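SnoaL-like polyketide cyclase (Agrobacterium tumefaciens str. C58, PDB 3EHC) is of unknown function but belongs to the SnoaL-like family of NTF2-like proteins and may catalyse ring closure of a polyketide substrate. Local coordinates at residues Asp7-Leu10 / Ala11-Ser15; Arg37-Leu41 / Ser42-Asp46; Asp46-Val49 / Lys50-Ala53; Tyr104-Gln108 / Ala109-Arg113; Leu118-Val121 / Ala122-Gln126. One frame throughout, in Å; residues are numbered along the deposited sequence.

Interaction 1: Asp7-Leu10 / Ala11-Ser15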
# COMPACT_ATOMS: atom_id res chain seq x y z
N ASP B 7 -14.45 -12.26 4.65
CA ASP B 7 -15.54 -12.78 3.86
C ASP B 7 -16.33 -11.67 3.19
O ASP B 7 -16.64 -11.80 2.01
CB ASP B 7 -16.46 -13.65 4.71
CG ASP B 7 -15.78 -14.90 5.18
OD1 ASP B 7 -15.06 -15.53 4.39
OD2 ASP B 7 -15.98 -15.27 6.34
N ILE B 8 -16.67 -10.62 3.95
CA ILE B 8 -17.39 -9.44 3.44
C ILE B 8 -16.59 -8.82 2.26
O ILE B 8 -17.15 -8.55 1.19
CB ILE B 8 -17.67 -8.41 4.56
CG1 ILE B 8 -18.46 -9.06 5.71
CG2 ILE B 8 -18.43 -7.23 4.00
CD1 ILE B 8 -18.47 -8.29 7.00
N TYR B 9 -15.28 -8.66 2.46
CA TYR B 9 -14.41 -8.08 1.47
C TYR B 9 -14.34 -8.90 0.18
O TYR B 9 -14.42 -8.32 -0.90
CB TYR B 9 -13.00 -7.90 2.04
CG TYR B 9 -12.11 -7.13 1.10
CD1 TYR B 9 -12.41 -5.81 0.76
CD2 TYR B 9 -10.95 -7.70 0.55
CE1 TYR B 9 -11.61 -5.09 -0.11
CE2 TYR B 9 -10.14 -6.98 -0.33
CZ TYR B 9 -10.47 -5.66 -0.64
OH TYR B 9 -9.70 -4.90 -1.48
N LEU B 10 -14.16 -10.21 0.29
CA LEU B 10 -14.08 -11.06 -0.90
C LEU B 10 -15.43 -11.06 -1.65
O LEU B 10 -15.42 -11.12 -2.88
CB LEU B 10 -13.58 -12.47 -0.56
CG LEU B 10 -12.13 -12.62 -0.11
CD1 LEU B 10 -11.80 -14.07 0.18
CD2 LEU B 10 -11.15 -12.11 -1.12
N ALA B 11 -16.55 -10.95 -0.93
CA ALA B 11 -17.88 -10.81 -1.54
C ALA B 11 -17.99 -9.45 -2.26
O ALA B 11 -18.57 -9.36 -3.33
CB ALA B 11 -19.00 -10.99 -0.49
N TYR B 12 -17.41 -8.41 -1.67
CA TYR B 12 -17.36 -7.08 -2.30
C TYR B 12 -16.58 -7.11 -3.61
O TYR B 12 -17.05 -6.58 -4.63
CB TYR B 12 -16.76 -6.05 -1.31
CG TYR B 12 -16.20 -4.76 -1.90
CD1 TYR B 12 -17.03 -3.78 -2.41
CD2 TYR B 12 -14.83 -4.51 -1.89
CE1 TYR B 12 -16.51 -2.58 -2.93
CE2 TYR B 12 -14.30 -3.35 -2.42
CZ TYR B 12 -15.15 -2.37 -2.93
OH TYR B 12 -14.61 -1.20 -3.46
N LEU B 13 -15.42 -7.76 -3.60
CA LEU B 13 -14.59 -7.89 -4.80
C LEU B 13 -15.30 -8.70 -5.87
O LEU B 13 -15.19 -8.39 -7.06
CB LEU B 13 -13.22 -8.52 -4.49
CG LEU B 13 -12.23 -7.73 -3.64
CD1 LEU B 13 -10.89 -8.44 -3.60
CD2 LEU B 13 -12.10 -6.29 -4.12
N ASP B 14 -16.04 -9.73 -5.43
CA ASP B 14 -16.86 -10.50 -6.35
C ASP B 14 -17.90 -9.67 -7.07
O ASP B 14 -18.09 -9.83 -8.27
CB ASP B 14 -17.56 -11.66 -5.66
CG ASP B 14 -17.15 -12.97 -6.22
OD1 ASP B 14 -15.96 -13.29 -5.98
OD2 ASP B 14 -17.99 -13.61 -6.93
N SER B 15 -18.60 -8.81 -6.33
CA SER B 15 -19.60 -7.94 -6.94
C SER B 15 -18.94 -6.98 -7.93
O SER B 15 -19.49 -6.70 -8.99
CB SER B 15 -20.46 -7.19 -5.89
OG SER B 15 -19.83 -6.03 -5.37
O HOH W 1 -13.87 -12.13 -4.82
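Residues Asp7-Leu10 and Ala11-Ser15 are successive turns of helix 5-17, joined by the i to i+4 bonds from Ala11 N to Asp7 O, Tyr12 N to Ile8 O, Leu13 N to Tyr9 O and Asp14 N to Leu10 O. The Leu13 bond measures 2.9 Å from N to Tyr9 O and is fairly straight, at 160°. On the inner side of these turns Tyr9 is the central side chain. Its CG stands anti to the backbone N (chi1 -172°), which leans the ring toward the next turn, where Leu13 meets one of its faces; Leu13 CG lies 4.2 Å from the centroid of the Tyr9 ring, in a CH-pi contact. Leu13 CD1 reaches the same ring at Tyr9 CE2, 3.7 Å away. From the other flank Tyr12 brings CD2 to within 3.7 Å of Tyr9 CE1, the two rings inclined by 36°. Through Tyr9 and Leu13 this helix packs on the sheet, as the first helix does in NTF2-like folds: Tyr9 rests on Leu72, Ala74 and Leu76 of strand 71-80, while its OH is hydrogen-bonded to Tyr104 OH and that of Tyr12 to Tyr44 OH. On the exposed side, a water donates to both Leu10 O and Asp14 OD1, 2.7 Å from each, tying the aspartate to the preceding turn. Ser15 OG turns to the backbone, donating to Tyr12 O at 2.9 Å.

Interaction 2: Arg37-Leu41 / Ser42-Asp46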
# COMPACT_ATOMS: atom_id res chain seq x y z
N ARG B 37 -11.42 12.02 0.06
CA ARG B 37 -12.50 12.67 -0.67
C ARG B 37 -13.84 12.18 -0.10
O ARG B 37 -14.18 10.99 -0.21
CB ARG B 37 -12.39 12.41 -2.17
CG ARG B 37 -11.17 13.06 -2.83
CD ARG B 37 -10.86 12.38 -4.16
NE ARG B 37 -10.49 10.97 -3.98
CZ ARG B 37 -10.58 10.02 -4.93
NH1 ARG B 37 -11.03 10.28 -6.15
NH2 ARG B 37 -10.21 8.77 -4.64
N PRO B 38 -14.61 13.10 0.53
CA PRO B 38 -15.83 12.67 1.17
C PRO B 38 -16.96 12.61 0.15
O PRO B 38 -17.89 13.39 0.22
CB PRO B 38 -16.05 13.76 2.22
CG PRO B 38 -15.51 15.00 1.57
CD PRO B 38 -14.43 14.57 0.64
N PHE B 39 -16.86 11.68 -0.79
CA PHE B 39 -17.76 11.69 -1.96
C PHE B 39 -18.95 10.69 -1.90
O PHE B 39 -19.77 10.66 -2.82
CB PHE B 39 -16.95 11.64 -3.28
CG PHE B 39 -16.07 10.40 -3.48
CD1 PHE B 39 -16.25 9.23 -2.75
CD2 PHE B 39 -15.10 10.40 -4.48
CE1 PHE B 39 -15.45 8.12 -3.00
CE2 PHE B 39 -14.31 9.31 -4.73
CZ PHE B 39 -14.49 8.16 -4.00
N GLY B 40 -19.04 9.92 -0.82
CA GLY B 40 -20.19 9.06 -0.56
C GLY B 40 -20.34 7.87 -1.48
O GLY B 40 -19.57 7.70 -2.43
N LEU B 41 -21.38 7.07 -1.23
CA LEU B 41 -21.67 5.87 -2.02
C LEU B 41 -21.74 6.16 -3.52
O LEU B 41 -21.20 5.39 -4.31
CB LEU B 41 -22.99 5.22 -1.56
CG LEU B 41 -23.37 3.84 -2.11
CD1 LEU B 41 -22.37 2.79 -1.70
CD2 LEU B 41 -24.74 3.47 -1.60
N SER B 42 -22.40 7.26 -3.91
CA SER B 42 -22.57 7.57 -5.35
C SER B 42 -21.27 8.03 -6.02
O SER B 42 -21.00 7.69 -7.17
CB SER B 42 -23.74 8.55 -5.61
OG SER B 42 -23.46 9.85 -5.13
N GLY B 43 -20.45 8.78 -5.27
CA GLY B 43 -19.12 9.13 -5.74
C GLY B 43 -18.20 7.93 -5.90
O GLY B 43 -17.39 7.89 -6.80
N TYR B 44 -18.36 6.96 -5.00
CA TYR B 44 -17.63 5.71 -5.00
C TYR B 44 -18.05 4.84 -6.18
O TYR B 44 -17.19 4.27 -6.87
CB TYR B 44 -17.86 4.99 -3.66
CG TYR B 44 -16.78 4.01 -3.26
CD1 TYR B 44 -16.75 2.74 -3.82
CD2 TYR B 44 -15.81 4.34 -2.32
CE1 TYR B 44 -15.77 1.81 -3.48
CE2 TYR B 44 -14.81 3.40 -1.96
CZ TYR B 44 -14.80 2.14 -2.55
OH TYR B 44 -13.85 1.17 -2.23
N ARG B 45 -19.35 4.76 -6.42
CA ARG B 45 -19.90 4.05 -7.59
C ARG B 45 -19.36 4.65 -8.89
O ARG B 45 -18.97 3.93 -9.79
CB ARG B 45 -21.43 4.08 -7.58
CG ARG B 45 -22.10 3.30 -8.71
CD ARG B 45 -23.64 3.30 -8.61
NE ARG B 45 -24.13 2.56 -7.44
CZ ARG B 45 -24.66 3.11 -6.34
NH1 ARG B 45 -24.81 4.43 -6.21
NH2 ARG B 45 -25.07 2.32 -5.35
N ASP B 46 -19.36 5.98 -8.97
CA ASP B 46 -18.85 6.70 -10.16
C ASP B 46 -17.39 6.39 -10.42
O ASP B 46 -16.97 6.25 -11.55
CB ASP B 46 -18.96 8.23 -10.01
CG ASP B 46 -20.38 8.73 -9.95
OD1 ASP B 46 -21.31 8.01 -10.39
OD2 ASP B 46 -20.55 9.87 -9.47
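Phe39 and Gly43 come together where loop 37-39 runs into helix 40-54, with their CA atoms 4.8 Å apart and a weak bond from Gly43 N to Phe39 O. Stronger bonds follow as the helix winds up: Tyr44 N donates to Gly40 O at 2.9 Å, and Arg45 N donates to Leu41 O. The Phe39 ring lies flat against the backbone of this first turn. Its CG sits between the backbone N and the carbonyl carbon (chi1 61°), a position that swings the ring over the Gly43-Tyr44 peptide. Gly43 C then stands over the ring centre, 3.8 Å above its plane, and Tyr44 N lies nearer the rim of the same face. Gly43 brings only backbone to this spot, and its CA lies 3.4 Å from Phe39 O in a CA-H...O contact. Beyond the peptide, Phe39 CE1 meets Tyr44 CD2 at 3.9 Å. On another side of the turn, Arg45 bends at chi3 (-67°) and passes its guanidinium across the end of Leu41, with NH2 3.9 Å from Leu41 CD2. Its NE donates to Phe21 O, which helps to hold the bend, and Leu41 packs on Val28 and Leu24. Gly40, with its positive phi (69°), lies between the inverse gamma turn centred on Pro38 and the regular turns of the helix, an N-terminal entry in which the Phe39 ring covers the first turn.

Interaction 3: Asp46-Val49 / Lys50-Ala53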
# COMPACT_ATOMS: atom_id res chain seq x y z
N ASP B 46 -19.36 5.98 -8.97
CA ASP B 46 -18.85 6.70 -10.16
C ASP B 46 -17.39 6.39 -10.42
O ASP B 46 -16.97 6.25 -11.55
CB ASP B 46 -18.96 8.23 -10.01
CG ASP B 46 -20.38 8.73 -9.95
OD1 ASP B 46 -21.31 8.01 -10.39
OD2 ASP B 46 -20.55 9.87 -9.47
N MSE B 47 -16.62 6.33 -9.34
CA MSE B 47 -15.20 5.98 -9.41
C MSE B 47 -14.97 4.60 -10.00
O MSE B 47 -14.12 4.45 -10.86
CB MSE B 47 -14.57 6.06 -8.02
CG MSE B 47 -13.15 5.52 -7.93
SE MSE B 47 -12.47 5.41 -6.09
CE MSE B 47 -13.40 3.80 -5.43
N LEU B 48 -15.71 3.59 -9.53
CA LEU B 48 -15.60 2.23 -10.06
C LEU B 48 -16.12 2.11 -11.50
O LEU B 48 -15.53 1.38 -12.29
CB LEU B 48 -16.33 1.23 -9.15
CG LEU B 48 -15.94 1.17 -7.69
CD1 LEU B 48 -17.04 0.44 -6.88
CD2 LEU B 48 -14.57 0.50 -7.54
N VAL B 49 -17.21 2.81 -11.84
CA VAL B 49 -17.74 2.85 -13.21
C VAL B 49 -16.67 3.42 -14.17
O VAL B 49 -16.52 2.96 -15.31
CB VAL B 49 -19.06 3.67 -13.29
CG1 VAL B 49 -19.36 4.13 -14.72
CG2 VAL B 49 -20.24 2.86 -12.74
N LYS B 50 -15.96 4.44 -13.71
CA LYS B 50 -14.90 5.07 -14.51
C LYS B 50 -13.67 4.17 -14.69
O LYS B 50 -13.11 4.10 -15.79
CB LYS B 50 -14.43 6.39 -13.86
CG LYS B 50 -13.61 7.30 -14.81
CD LYS B 50 -12.42 7.97 -14.11
CE LYS B 50 -11.76 9.04 -14.98
NZ LYS B 50 -11.51 8.58 -16.38
N ASP B 51 -13.28 3.49 -13.61
CA ASP B 51 -12.20 2.50 -13.64
C ASP B 51 -12.45 1.40 -14.68
O ASP B 51 -11.54 1.03 -15.41
CB ASP B 51 -11.99 1.82 -12.26
CG ASP B 51 -11.47 2.77 -11.16
OD1 ASP B 51 -11.18 3.97 -11.44
OD2 ASP B 51 -11.34 2.28 -10.00
N PHE B 52 -13.68 0.89 -14.76
CA PHE B 52 -14.01 -0.11 -15.75
C PHE B 52 -14.09 0.47 -17.16
O PHE B 52 -13.74 -0.22 -18.11
CB PHE B 52 -15.28 -0.85 -15.36
CG PHE B 52 -15.03 -1.98 -14.40
CD1 PHE B 52 -14.59 -3.21 -14.86
CD2 PHE B 52 -15.21 -1.81 -13.04
CE1 PHE B 52 -14.36 -4.25 -13.97
CE2 PHE B 52 -14.99 -2.85 -12.16
CZ PHE B 52 -14.57 -4.06 -12.62
N ALA B 53 -14.53 1.73 -17.29
CA ALA B 53 -14.57 2.38 -18.61
C ALA B 53 -13.13 2.51 -19.14
O ALA B 53 -12.84 2.25 -20.31
CB ALA B 53 -15.23 3.77 -18.52
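Asp51 N donates to Met47 O at 3.0 Å and 160°, a sound helical bond, and the carboxylate of the same Asp51 folds back over that carbonyl. With CG beside the backbone N (chi1 -67°), its OD1 comes to 3.0 Å from Met47 O. Both atoms are acceptors, so the approach is probably mildly unfavourable. The other carboxylate oxygen, Asp51 OD2, faces the selenomethionine Met47 at CG, 4.2 Å away. One residue on, Phe52 N bonds to Leu48 O, and the ring of Phe52 turns an edge to that same oxygen, with CD2 3.3 Å from Leu48 O and the oxygen close to the ring plane. The Lys50 chain, bent at chi2 and chi4, turns to Asp54 OD2 one turn on in the same helix, where NZ makes a salt bridge, while Lys50 CB stays 3.4 Å from Asp46 O. All of this belongs to the second half of helix 40-54. Its buried flank carries Leu48 and Phe52, the latter resting on Gln19, Phe21 and Leu58 in the loops that follow helix 5-17 and lead into strand 62-67; Val49 also packs on Phe21, while Asp46 and Lys50 lie on the exposed side.

Interaction 4: Tyr104-Gln108 / Ala109-Arg113. With SO4 (sulfate ion), chain H.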
# COMPACT_ATOMS: atom_id res chain seq x y z
N TYR B 104 -8.84 -0.32 4.61
CA TYR B 104 -10.26 -0.06 4.79
C TYR B 104 -10.61 0.02 6.27
O TYR B 104 -10.19 -0.83 7.06
CB TYR B 104 -11.13 -1.14 4.16
CG TYR B 104 -10.88 -1.40 2.68
CD1 TYR B 104 -9.89 -2.29 2.28
CD2 TYR B 104 -11.63 -0.76 1.69
CE1 TYR B 104 -9.65 -2.56 0.95
CE2 TYR B 104 -11.39 -1.01 0.33
CZ TYR B 104 -10.40 -1.93 -0.03
OH TYR B 104 -10.13 -2.21 -1.36
N ASP B 105 -11.36 1.05 6.63
CA ASP B 105 -11.95 1.15 7.95
C ASP B 105 -13.42 0.78 7.73
O ASP B 105 -14.09 1.40 6.91
CB ASP B 105 -11.72 2.57 8.51
CG ASP B 105 -12.08 2.72 9.99
OD1 ASP B 105 -12.13 1.73 10.79
OD2 ASP B 105 -12.32 3.90 10.36
N PHE B 106 -13.87 -0.26 8.42
CA PHE B 106 -15.25 -0.75 8.35
C PHE B 106 -16.06 -0.18 9.51
O PHE B 106 -15.54 -0.02 10.62
CB PHE B 106 -15.30 -2.28 8.39
CG PHE B 106 -15.07 -2.93 7.07
CD1 PHE B 106 -13.77 -3.11 6.59
CD2 PHE B 106 -16.15 -3.34 6.30
CE1 PHE B 106 -13.55 -3.70 5.36
CE2 PHE B 106 -15.95 -3.92 5.07
CZ PHE B 106 -14.62 -4.11 4.60
N GLU B 107 -17.32 0.12 9.23
CA GLU B 107 -18.31 0.48 10.26
C GLU B 107 -19.62 -0.24 9.96
O GLU B 107 -20.21 -0.06 8.90
CB GLU B 107 -18.57 1.99 10.30
CG GLU B 107 -17.54 2.75 11.15
CD GLU B 107 -17.85 4.24 11.27
OE1 GLU B 107 -18.98 4.65 10.90
OE2 GLU B 107 -16.94 4.98 11.72
N GLN B 108 -20.04 -1.08 10.89
CA GLN B 108 -21.24 -1.89 10.72
C GLN B 108 -21.24 -2.72 9.43
O GLN B 108 -22.25 -2.72 8.70
CB GLN B 108 -22.48 -1.00 10.81
CG GLN B 108 -22.69 -0.49 12.22
CD GLN B 108 -22.99 0.97 12.26
OE1 GLN B 108 -24.15 1.37 12.10
NE2 GLN B 108 -21.94 1.79 12.47
N ALA B 109 -20.13 -3.43 9.20
CA ALA B 109 -19.97 -4.39 8.08
C ALA B 109 -19.89 -3.74 6.69
O ALA B 109 -20.02 -4.42 5.67
CB ALA B 109 -21.06 -5.47 8.12
N LYS B 110 -19.65 -2.43 6.65
CA LYS B 110 -19.50 -1.69 5.39
C LYS B 110 -18.24 -0.79 5.38
O LYS B 110 -17.84 -0.25 6.41
CB LYS B 110 -20.73 -0.79 5.14
CG LYS B 110 -22.06 -1.52 5.00
CD LYS B 110 -23.15 -0.53 4.59
CE LYS B 110 -24.51 -1.19 4.47
NZ LYS B 110 -25.50 -0.24 3.89
N ILE B 111 -17.64 -0.65 4.20
CA ILE B 111 -16.48 0.20 4.00
C ILE B 111 -16.85 1.64 4.25
O ILE B 111 -17.77 2.15 3.61
CB ILE B 111 -15.93 0.08 2.55
CG1 ILE B 111 -15.25 -1.28 2.34
CG2 ILE B 111 -15.00 1.27 2.22
CD1 ILE B 111 -15.41 -1.83 0.94
N ARG B 112 -16.12 2.30 5.15
CA ARG B 112 -16.41 3.68 5.57
C ARG B 112 -15.30 4.65 5.18
O ARG B 112 -15.56 5.80 4.80
CB ARG B 112 -16.66 3.69 7.09
CG ARG B 112 -17.02 5.03 7.73
CD ARG B 112 -18.07 5.80 6.99
NE ARG B 112 -18.31 7.09 7.64
CZ ARG B 112 -17.63 8.21 7.39
NH1 ARG B 112 -16.63 8.24 6.51
NH2 ARG B 112 -17.94 9.33 8.03
N ARG B 113 -14.06 4.21 5.29
CA ARG B 113 -12.91 5.00 4.86
C ARG B 113 -11.91 4.09 4.14
O ARG B 113 -11.68 2.95 4.53
CB ARG B 113 -12.24 5.64 6.07
CG ARG B 113 -13.13 6.54 6.86
CD ARG B 113 -12.45 7.03 8.11
NE ARG B 113 -13.33 7.93 8.85
CZ ARG B 113 -14.32 7.53 9.64
NH1 ARG B 113 -14.58 6.23 9.84
NH2 ARG B 113 -15.06 8.44 10.26
S SO4 H . -20.95 8.73 9.84
O1 SO4 H . -21.10 7.68 8.84
O2 SO4 H . -21.97 8.59 10.89
O3 SO4 H . -21.07 10.04 9.20
O4 SO4 H . -19.67 8.58 10.51
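Asp105 and Arg113 run side by side on one face of the hairpin formed by strands 96-107 and 110-118, their carboxylate and guanidinium planes 39° apart. The salt bridge from Arg113 NH1 to Asp105 OD2 is weak and bent, at 3.3 Å. Glu107 crosses the arginine to make a second salt bridge to the same nitrogen, 3.3 Å from Glu107 OE2 to Arg113 NH1. OE2 lies in the guanidinium plane and the bond is straight (170°), although NH1 meets the carboxylate from above its plane. Arg112 lies alongside Glu107, with its CG 3.7 Å from Glu107 CD, and its NH1 stands over the centre of the Arg113 guanidinium. Both arginines face Asp105 in a classic beta bulge, Arg112 N and Arg113 N donating to Asp105 O, and a type I' turn from Glu107 to Lys110 closes the hairpin. On the buried face, Ile111 CG1 touches Phe106 CZ and Tyr104 CD2. Arg112 NE binds O1 of a sulfate, probably from the crystallisation liquor, at 3.1 Å, while its NH1 pairs with Glu33. Asp105 and Glu107 thus share one nitrogen of Arg113, and with Glu33 and the sulfate they probably offset the charge of the closely spaced guanidinium groups.

Interaction 5: Leu118-Val121 / Ala122-Gln126. With SO4 (sulfate ion), chain G.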
# COMPACT_ATOMS: atom_id res chain seq x y z
N LEU B 118 -1.49 3.08 -5.45
CA LEU B 118 -1.18 2.24 -6.62
C LEU B 118 0.32 2.33 -6.99
O LEU B 118 0.96 3.36 -6.76
CB LEU B 118 -2.02 2.68 -7.83
CG LEU B 118 -3.52 2.36 -7.76
CD1 LEU B 118 -4.35 3.37 -8.57
CD2 LEU B 118 -3.78 0.96 -8.25
N ASP B 119 0.87 1.24 -7.52
CA ASP B 119 2.28 1.18 -7.88
C ASP B 119 2.48 1.74 -9.31
O ASP B 119 2.59 0.99 -10.29
CB ASP B 119 2.81 -0.26 -7.74
CG ASP B 119 4.34 -0.34 -7.83
OD1 ASP B 119 5.02 0.70 -7.91
OD2 ASP B 119 4.86 -1.47 -7.84
N LYS B 120 2.56 3.07 -9.38
CA LYS B 120 2.81 3.79 -10.59
C LYS B 120 4.18 3.47 -11.15
O LYS B 120 4.33 3.38 -12.37
CB LYS B 120 2.61 5.31 -10.38
CG LYS B 120 2.87 6.16 -11.60
CD LYS B 120 2.27 7.53 -11.54
CE LYS B 120 2.55 8.29 -12.83
NZ LYS B 120 1.99 9.66 -12.84
N VAL B 121 5.17 3.29 -10.27
CA VAL B 121 6.54 3.00 -10.71
C VAL B 121 6.59 1.71 -11.56
O VAL B 121 7.32 1.68 -12.51
CB VAL B 121 7.55 3.00 -9.51
CG1 VAL B 121 8.94 2.73 -9.98
CG2 VAL B 121 7.52 4.38 -8.78
N ALA B 122 5.82 0.68 -11.19
CA ALA B 122 5.73 -0.60 -11.91
C ALA B 122 5.25 -0.38 -13.34
O ALA B 122 5.79 -0.95 -14.29
CB ALA B 122 4.79 -1.60 -11.15
N ILE B 123 4.26 0.50 -13.49
CA ILE B 123 3.73 0.82 -14.81
C ILE B 123 4.76 1.60 -15.65
O ILE B 123 4.94 1.32 -16.82
CB ILE B 123 2.38 1.61 -14.75
CG1 ILE B 123 1.34 0.89 -13.88
CG2 ILE B 123 1.78 1.84 -16.23
CD1 ILE B 123 -0.00 1.73 -13.70
N GLU B 124 5.39 2.60 -15.04
CA GLU B 124 6.44 3.39 -15.69
C GLU B 124 7.54 2.52 -16.28
O GLU B 124 7.96 2.72 -17.43
CB GLU B 124 6.99 4.43 -14.70
CG GLU B 124 6.04 5.59 -14.45
CD GLU B 124 6.46 6.53 -13.26
OE1 GLU B 124 7.38 6.19 -12.47
OE2 GLU B 124 5.87 7.61 -13.12
N ARG B 125 8.00 1.58 -15.47
CA ARG B 125 8.99 0.63 -15.90
C ARG B 125 8.58 -0.22 -17.07
O ARG B 125 9.41 -0.51 -17.90
CB ARG B 125 9.36 -0.30 -14.75
CG ARG B 125 10.26 0.39 -13.82
CD ARG B 125 10.68 -0.51 -12.72
NE ARG B 125 11.28 0.29 -11.66
CZ ARG B 125 11.30 -0.06 -10.38
NH1 ARG B 125 10.72 -1.21 -10.00
NH2 ARG B 125 11.88 0.74 -9.48
N GLN B 126 7.32 -0.64 -17.11
CA GLN B 126 6.82 -1.45 -18.21
C GLN B 126 6.70 -0.69 -19.53
O GLN B 126 6.83 -1.29 -20.58
CB GLN B 126 5.48 -2.06 -17.83
CG GLN B 126 5.65 -3.18 -16.87
CD GLN B 126 4.36 -3.60 -16.18
OE1 GLN B 126 3.53 -4.34 -16.74
NE2 GLN B 126 4.22 -3.18 -14.93
S SO4 G . 11.48 -1.84 -6.06
O1 SO4 G . 12.42 -2.88 -6.52
O2 SO4 G . 10.11 -2.17 -6.49
O3 SO4 G . 11.83 -0.53 -6.61
O4 SO4 G . 11.54 -1.74 -4.60
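With CG anti to the backbone N (chi1 -168°), Asp119 folds its carboxylate back toward Ala122, the third residue of helix 120-127, and OD1 accepts from Ala122 N. Asp119 is the N-cap of this C-terminal helix, which directly follows strand 110-118. The capping bond is weak, 3.4 Å from Ala122 N to Asp119 OD1, while the other oxygen, OD2, rests 3.3 Å from Ala122 CB. Placed at the positive end of the helix dipole, the carboxylate is probably stabilised in its charged form. The helix then settles into regular bonds, from Glu124 N to Lys120 O and from Arg125 N to Val121 O. Lys120 is stretched out from CG onward and passes across Glu124, so that its CE comes to 3.4 Å from Glu124 OE2. Lys120 NZ and Glu124 OE2 stay 4.4 Å apart, beyond a salt bridge; Lys120 NZ instead bonds to Met87 O and pairs with Glu124 OE1 of the second subunit, as the second subunit's Lys120 does with this Glu124. Val121 CG1 lies over one face of the Arg125 guanidinium, 3.6 Å from Arg125 NH2, while a sulfate ion, probably from the crystallisation liquor, sits at its edge. Arg125 NH2 donates to sulfate O3 in a straight bond (167°), and the same ion is held by Asn35 of the second subunit. One turn on, Gln126 N and NE2 reach Ala122 O from opposite faces of its carbonyl plane; NE2, which also bonds to Gln97 O, lies 2.8 Å from Ala122 O and well above that plane.

Three of the contacts meet through tyrosines. Tyr12 OH of interaction 1 lies 2.8 Å from Tyr44 OH of interaction 2, a probable hydrogen bond between helices 5-17 and 40-54. Tyr9 OH, also of interaction 1, is 2.7 Å from Tyr104 OH of interaction 4, linking the first helix to the sheet. Interactions 2 and 3 continue one another along helix 40-54, sharing Asp46, with Phe39 CZ 4.0 Å from Met47 SE. In NTF2-like proteins the pocket generally opens between such helices and the curved sheet, so these tyrosines probably lie near it. Interaction 5 stands apart at the subunit interface, its centre about 29 Å from that of interaction 4.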